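Local coordinates for protein MymaA.19257.a.B3 (Mycobacterium marinum, PDB 6Q10) that is of unknown function, a probably membrane-anchored secreted protein whose soluble domain, the part described here, belongs to the LytR_C family, at residues L72-F80 with V91-E99. Residues are numbered along the deposited sequence; the frame is centred on the assembly and turned at random.
Sequences LDCQGQIRF and VWLVAPCTE
E99 and G76 begin the backbone pairing of two parallel strands, 76-80 and 99-102. E99 N donates to G76 O at 3.0 Å, with an N-H...O angle of 168°. I78 N then donates to E99 O at 2.8 Å. Both main-chain polar groups of E99 are thus used, and Q77 CA adds a CA-H...O contact to E99 O.

The apolar contact centres on I78. Its CD1 reaches helix 85-94, 3.8 Å from V91 CG1 and 3.9 Å from W92 CB. CG1 of I78 lies anti to the carbonyl carbon (chi1 -60°), and the extended chain carries CD1 to the helix. I78 also crosses T98 at about a right angle, with CD1 3.2 Å from T98 OG1. That hydroxyl donates to A95 O at 2.8 Å, in the carbonyl plane, across the A95-T98 type I turn. T98 CG2 packs on the backbone of G76. Q75 CG lies against C97 CB, and C97 is tied to C155 by a disulfide.

Polar groups meet beside the strand pair. Water 2 links Q77 NE2 to E99 OE1, the latter bond weak. From within the same strand, NE and NH2 of R79 both donate to Q77 OE1, which lies in the guanidinium plane, while R79 NH1 forms a salt bridge with D64.

This contact closes a beta-alpha-beta unit. Backbone bonds fix the strand register, I78 packs the strand against helix 85-94, and the T98 hydroxyl, buried against I78, places its proton on A95 O within its own turn.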
loop_
_atom_site.group_PDB
_atom_site.type_symbol
_atom_site.label_atom_id
_atom_site.label_comp_id
_atom_site.label_asym_id
_atom_site.label_seq_id
_atom_site.Cartn_x
_atom_site.Cartn_y
_atom_site.Cartn_z
ATOM N N LEU A 72 -1.699 15.736 4.731
ATOM C CA LEU A 72 -2.323 14.621 5.430
ATOM C C LEU A 72 -1.453 14.299 6.643
ATOM O O LEU A 72 -0.303 13.900 6.485
ATOM C CB LEU A 72 -2.436 13.455 4.457
ATOM C CG LEU A 72 -2.877 12.059 4.864
ATOM C CD1 LEU A 72 -4.277 12.094 5.413
ATOM C CD2 LEU A 72 -2.778 11.153 3.640
ATOM N N ASP A 73 -1.973 14.518 7.852
ATOM C CA ASP A 73 -1.129 14.503 9.045
ATOM C C ASP A 73 -1.151 13.128 9.721
ATOM O O ASP A 73 -1.671 12.941 10.822
ATOM C CB ASP A 73 -1.557 15.612 9.998
ATOM C CG ASP A 73 -1.104 16.981 9.522
ATOM O OD1 ASP A 73 0.020 17.080 8.981
ATOM O OD2 ASP A 73 -1.868 17.957 9.672
ATOM N N CYS A 74 -0.515 12.172 9.053
ATOM C CA CYS A 74 -0.358 10.802 9.536
ATOM C C CYS A 74 0.608 10.121 8.573
ATOM O O CYS A 74 1.202 10.787 7.715
ATOM C CB CYS A 74 -1.700 10.073 9.610
ATOM S SG CYS A 74 -2.546 10.022 8.004
ATOM N N GLN A 75 0.793 8.805 8.719
ATOM C CA GLN A 75 1.661 8.086 7.782
ATOM C C GLN A 75 1.117 8.146 6.365
ATOM O O GLN A 75 1.887 8.285 5.407
ATOM C CB GLN A 75 1.806 6.612 8.158
ATOM C CG GLN A 75 2.534 6.385 9.448
ATOM C CD GLN A 75 4.019 6.714 9.395
ATOM O OE1 GLN A 75 4.761 6.170 8.588
ATOM N NE2 GLN A 75 4.453 7.604 10.284
ATOM N N GLY A 76 -0.188 7.972 6.196
ATOM C CA GLY A 76 -0.772 8.042 4.869
ATOM C C GLY A 76 -2.003 7.171 4.756
ATOM O O GLY A 76 -2.573 6.741 5.738
ATOM N N GLN A 77 -2.420 6.935 3.513
ATOM C CA GLN A 77 -3.646 6.191 3.237
ATOM C C GLN A 77 -3.401 5.246 2.082
ATOM O O GLN A 77 -2.535 5.493 1.242
ATOM C CB GLN A 77 -4.823 7.114 2.846
ATOM C CG GLN A 77 -5.148 8.092 3.913
ATOM C CD GLN A 77 -6.178 9.110 3.485
ATOM O OE1 GLN A 77 -6.384 9.360 2.288
ATOM N NE2 GLN A 77 -6.836 9.714 4.479
ATOM N N ILE A 78 -4.158 4.156 2.040
ATOM C CA ILE A 78 -4.235 3.320 0.849
ATOM C C ILE A 78 -5.682 3.341 0.393
ATOM O O ILE A 78 -6.578 2.976 1.164
ATOM C CB ILE A 78 -3.756 1.889 1.114
ATOM C CG1 ILE A 78 -2.304 1.907 1.589
ATOM C CG2 ILE A 78 -3.856 1.039 -0.174
ATOM C CD1 ILE A 78 -1.814 0.532 2.091
ATOM N N ARG A 79 -5.915 3.837 -0.821
ATOM C CA ARG A 79 -7.264 4.033 -1.353
ATOM C C ARG A 79 -7.473 3.076 -2.519
ATOM O O ARG A 79 -6.600 2.950 -3.388
ATOM C CB ARG A 79 -7.478 5.468 -1.815
ATOM C CG ARG A 79 -7.182 6.553 -0.787
ATOM C CD ARG A 79 -7.325 7.905 -1.462
ATOM N NE ARG A 79 -6.905 8.973 -0.553
ATOM C CZ ARG A 79 -6.468 10.159 -0.943
ATOM N NH1 ARG A 79 -6.393 10.453 -2.239
ATOM N NH2 ARG A 79 -6.094 11.065 -0.031
ATOM N N PHE A 80 -8.619 2.404 -2.539
ATOM C CA PHE A 80 -8.835 1.339 -3.521
ATOM C C PHE A 80 -10.324 1.084 -3.643
ATOM O O PHE A 80 -11.124 1.524 -2.814
ATOM C CB PHE A 80 -8.123 0.044 -3.097
ATOM C CG PHE A 80 -8.512 -0.413 -1.723
ATOM C CD1 PHE A 80 -9.486 -1.375 -1.541
ATOM C CD2 PHE A 80 -7.896 0.127 -0.606
ATOM C CE1 PHE A 80 -9.848 -1.785 -0.272
ATOM C CE2 PHE A 80 -8.254 -0.288 0.669
ATOM C CZ PHE A 80 -9.240 -1.237 0.830
ATOM N N VAL A 91 0.321 -3.600 -1.015
ATOM C CA VAL A 91 0.888 -2.318 -0.604
ATOM C C VAL A 91 0.921 -2.211 0.920
ATOM O O VAL A 91 1.877 -1.682 1.501
ATOM C CB VAL A 91 0.094 -1.159 -1.229
ATOM C CG1 VAL A 91 0.675 0.180 -0.777
ATOM C CG2 VAL A 91 0.152 -1.269 -2.763
ATOM N N TRP A 92 -0.118 -2.713 1.591
ATOM C CA TRP A 92 -0.193 -2.567 3.043
ATOM C C TRP A 92 0.920 -3.310 3.771
ATOM O O TRP A 92 1.260 -2.957 4.901
ATOM C CB TRP A 92 -1.589 -3.052 3.492
ATOM C CG TRP A 92 -2.043 -2.662 4.857
ATOM C CD1 TRP A 92 -1.855 -1.474 5.493
ATOM C CD2 TRP A 92 -2.806 -3.487 5.740
ATOM N NE1 TRP A 92 -2.476 -1.511 6.733
ATOM C CE2 TRP A 92 -3.045 -2.748 6.908
ATOM C CE3 TRP A 92 -3.278 -4.799 5.658
ATOM C CZ2 TRP A 92 -3.765 -3.281 7.989
ATOM C CZ3 TRP A 92 -4.000 -5.316 6.730
ATOM C CH2 TRP A 92 -4.232 -4.553 7.863
ATOM N N LEU A 93 1.488 -4.348 3.145
ATOM C CA LEU A 93 2.643 -5.023 3.722
ATOM C C LEU A 93 3.809 -4.071 3.932
ATOM O O LEU A 93 4.523 -4.163 4.933
ATOM C CB LEU A 93 3.085 -6.159 2.796
ATOM C CG LEU A 93 2.090 -7.298 2.705
ATOM C CD1 LEU A 93 2.529 -8.203 1.545
ATOM C CD2 LEU A 93 2.030 -8.105 4.017
ATOM N N VAL A 94 4.049 -3.176 2.962
ATOM C CA VAL A 94 5.216 -2.306 3.023
ATOM C C VAL A 94 4.851 -0.903 3.500
ATOM O O VAL A 94 5.757 -0.108 3.785
ATOM C CB VAL A 94 5.958 -2.275 1.671
ATOM C CG1 VAL A 94 6.572 -3.672 1.396
ATOM C CG2 VAL A 94 5.024 -1.865 0.515
ATOM N N ALA A 95 3.563 -0.594 3.639
ATOM C CA ALA A 95 3.108 0.653 4.268
ATOM C C ALA A 95 2.096 0.306 5.356
ATOM O O ALA A 95 0.918 0.673 5.279
ATOM C CB ALA A 95 2.494 1.582 3.223
ATOM N N PRO A 96 2.517 -0.437 6.381
ATOM C CA PRO A 96 1.537 -1.049 7.288
ATOM C C PRO A 96 0.838 -0.081 8.214
ATOM O O PRO A 96 -0.145 -0.488 8.864
ATOM C CB PRO A 96 2.388 -2.054 8.086
ATOM C CG PRO A 96 3.795 -1.455 8.060
ATOM C CD PRO A 96 3.892 -0.878 6.653
ATOM N N CYS A 97 1.318 1.158 8.356
ATOM C CA CYS A 97 0.708 2.064 9.323
ATOM C C CYS A 97 -0.151 3.118 8.644
ATOM O O CYS A 97 -0.487 4.134 9.255
ATOM C CB CYS A 97 1.783 2.671 10.220
ATOM S SG CYS A 97 2.572 1.319 11.205
ATOM N N THR A 98 -0.502 2.879 7.389
ATOM C CA THR A 98 -1.450 3.722 6.673
ATOM C C THR A 98 -2.889 3.290 6.975
ATOM O O THR A 98 -3.144 2.177 7.448
ATOM C CB THR A 98 -1.195 3.675 5.172
ATOM O OG1 THR A 98 -1.256 2.317 4.724
ATOM C CG2 THR A 98 0.166 4.301 4.835
ATOM N N GLU A 99 -3.826 4.214 6.734
ATOM C CA GLU A 99 -5.256 3.974 6.892
ATOM C C GLU A 99 -5.818 3.487 5.564
ATOM O O GLU A 99 -5.469 4.017 4.503
ATOM C CB GLU A 99 -5.982 5.251 7.332
ATOM C CG GLU A 99 -5.438 5.786 8.631
ATOM C CD GLU A 99 -6.414 6.707 9.312
ATOM O OE1 GLU A 99 -7.320 7.222 8.624
ATOM O OE2 GLU A 99 -6.282 6.897 10.542
HETATM O O HOH W 1 -1.595 6.790 8.966
HETATM O O HOH W 2 -6.126 8.903 7.149
#